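Local coordinates for protein 4-alpha-glucanotransferase (PDB 1TZ7) that belongs to the amylomaltase (disproportionating enzyme) family of 4-alpha-glucanotransferases, built round a barrel of parallel strands wrapped in helices, at residues E280-K283 against E284-W288. Residues are numbered along the deposited sequence; the frame is centred on the assembly and turned at random.
Sequences EHEK and EGFRW
Phe-286 N reaches back to His-281 O at 2.7 Å and closes the C-terminal end of helix 278-283, a compact example of how a helix settles its last carbonyls. The bond is fairly straight (N-H...O 154°), and a weak one from Gly-285 N to Glu-282 O lies beside it. Glu-284 N still serves Glu-280 O at 3.1 Å, with a weak second link to His-281 O. Three successive carbonyls thus keep amide partners after helical geometry stops at Glu-284, and the positive phi of Gly-285 (64°) lets the chain make the turn.

With Glu-284 CG set between its own N and carbonyl carbon (chi1 54°) and the chain bent at chi2, Glu-284 OE1 accepts a hydrogen bond from Trp-288 N on its syn side at 3.1 Å, in the first turn of helix 287-297. Glu-284 OE1 also accepts one from a water, 2.7 Å away. That water sits in the plane of the His-281 ring, 3.2 Å from ND1, while NE2 is hydrogen-bonded to Leu-244 O, giving both ring nitrogens of this buried histidine a partner.

Phe-286 lies alongside Glu-282, whose CA makes a CH-pi contact over one ring face, 4.0 Å from the centroid; Glu-282 CG meets Phe-286 CZ at 3.7 Å. Thr-336 and Leu-337 of helix 334-344 also touch the ring, and Lys-340 NZ is hydrogen-bonded to Gly-285 O. The backbone bonds of Phe-286 N and Gly-285 N, with Gly-285 as C-prime residue, form a Schellman motif leading straight into the next helix at N-cap Phe-286.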
loop_
_atom_site.group_PDB
_atom_site.type_symbol
_atom_site.label_atom_id
_atom_site.label_comp_id
_atom_site.label_asym_id
_atom_site.label_seq_id
_atom_site.Cartn_x
_atom_site.Cartn_y
_atom_site.Cartn_z
ATOM N N GLU A 280 -25.467 4.123 1.461
ATOM C CA GLU A 280 -25.602 2.795 2.077
ATOM C C GLU A 280 -24.588 2.575 3.215
ATOM O O GLU A 280 -24.877 1.875 4.181
ATOM C CB GLU A 280 -25.440 1.699 1.027
ATOM C CG GLU A 280 -25.996 0.343 1.454
ATOM C CD GLU A 280 -27.518 0.325 1.538
ATOM O OE1 GLU A 280 -28.056 -0.449 2.352
ATOM O OE2 GLU A 280 -28.171 1.084 0.792
ATOM N N HIS A 281 -23.406 3.166 3.088
ATOM C CA HIS A 281 -22.388 3.070 4.145
ATOM C C HIS A 281 -22.844 3.792 5.381
ATOM O O HIS A 281 -22.710 3.284 6.480
ATOM C CB HIS A 281 -21.033 3.600 3.640
ATOM C CG HIS A 281 -20.566 2.894 2.427
ATOM N ND1 HIS A 281 -19.848 1.728 2.479
ATOM C CD2 HIS A 281 -20.788 3.138 1.121
ATOM C CE1 HIS A 281 -19.624 1.303 1.248
ATOM N NE2 HIS A 281 -20.183 2.142 0.411
ATOM N N GLU A 282 -23.413 4.974 5.192
ATOM C CA GLU A 282 -23.950 5.753 6.294
ATOM C C GLU A 282 -25.143 5.032 6.931
ATOM O O GLU A 282 -25.352 5.110 8.136
ATOM C CB GLU A 282 -24.368 7.146 5.802
ATOM C CG GLU A 282 -24.486 8.186 6.909
ATOM C CD GLU A 282 -24.413 9.615 6.387
ATOM O OE1 GLU A 282 -24.485 10.548 7.208
ATOM O OE2 GLU A 282 -24.285 9.803 5.156
ATOM N N LYS A 283 -25.911 4.323 6.105
ATOM C CA LYS A 283 -27.075 3.576 6.582
ATOM C C LYS A 283 -26.671 2.402 7.494
ATOM O O LYS A 283 -27.381 2.081 8.452
ATOM C CB LYS A 283 -27.888 3.054 5.398
ATOM C CG LYS A 283 -29.199 2.395 5.786
ATOM C CD LYS A 283 -29.974 1.926 4.555
ATOM C CE LYS A 283 -31.156 1.042 4.942
ATOM N NZ LYS A 283 -31.546 0.119 3.846
ATOM N N GLU A 284 -25.534 1.769 7.189
ATOM C CA GLU A 284 -25.019 0.661 8.008
ATOM C C GLU A 284 -23.957 1.141 9.018
ATOM O O GLU A 284 -23.136 0.352 9.490
ATOM C CB GLU A 284 -24.437 -0.464 7.109
ATOM C CG GLU A 284 -23.372 -0.005 6.115
ATOM C CD GLU A 284 -22.139 -0.912 6.101
ATOM O OE1 GLU A 284 -21.016 -0.389 6.269
ATOM O OE2 GLU A 284 -22.298 -2.148 5.919
ATOM N N GLY A 285 -23.985 2.436 9.342
ATOM C CA GLY A 285 -23.128 2.990 10.386
ATOM C C GLY A 285 -21.640 2.892 10.073
ATOM O O GLY A 285 -20.815 2.829 10.985
ATOM N N PHE A 286 -21.306 2.878 8.781
ATOM C CA PHE A 286 -19.910 2.816 8.319
ATOM C C PHE A 286 -19.164 1.595 8.867
ATOM O O PHE A 286 -17.960 1.650 9.072
ATOM C CB PHE A 286 -19.146 4.104 8.703
ATOM C CG PHE A 286 -19.743 5.354 8.137
ATOM C CD1 PHE A 286 -20.419 6.253 8.959
ATOM C CD2 PHE A 286 -19.634 5.639 6.784
ATOM C CE1 PHE A 286 -20.976 7.410 8.436
ATOM C CE2 PHE A 286 -20.190 6.794 6.257
ATOM C CZ PHE A 286 -20.861 7.681 7.083
ATOM N N ARG A 287 -19.874 0.496 9.094
ATOM C CA ARG A 287 -19.275 -0.642 9.801
ATOM C C ARG A 287 -18.278 -1.425 8.930
ATOM O O ARG A 287 -17.377 -2.059 9.446
ATOM C CB ARG A 287 -20.353 -1.573 10.383
ATOM C CG ARG A 287 -21.259 -2.291 9.338
ATOM C CD ARG A 287 -22.393 -3.166 9.979
ATOM N NE ARG A 287 -22.993 -2.478 11.051
ATOM C CZ ARG A 287 -24.160 -1.833 11.075
ATOM N NH1 ARG A 287 -25.064 -1.849 10.085
ATOM N NH2 ARG A 287 -24.444 -1.224 12.185
ATOM N N TRP A 288 -18.442 -1.354 7.611
ATOM C CA TRP A 288 -17.475 -1.959 6.689
ATOM C C TRP A 288 -16.139 -1.222 6.758
ATOM O O TRP A 288 -15.083 -1.844 6.818
ATOM C CB TRP A 288 -18.012 -1.934 5.258
ATOM C CG TRP A 288 -17.111 -2.597 4.267
ATOM C CD1 TRP A 288 -16.967 -3.935 4.057
ATOM C CD2 TRP A 288 -16.234 -1.950 3.337
ATOM N NE1 TRP A 288 -16.051 -4.164 3.057
ATOM C CE2 TRP A 288 -15.585 -2.961 2.597
ATOM C CE3 TRP A 288 -15.925 -0.612 3.053
ATOM C CZ2 TRP A 288 -14.651 -2.679 1.594
ATOM C CZ3 TRP A 288 -14.996 -0.337 2.057
ATOM C CH2 TRP A 288 -14.374 -1.366 1.341
HETATM O O HOH W 1 -19.053 1.298 5.566
#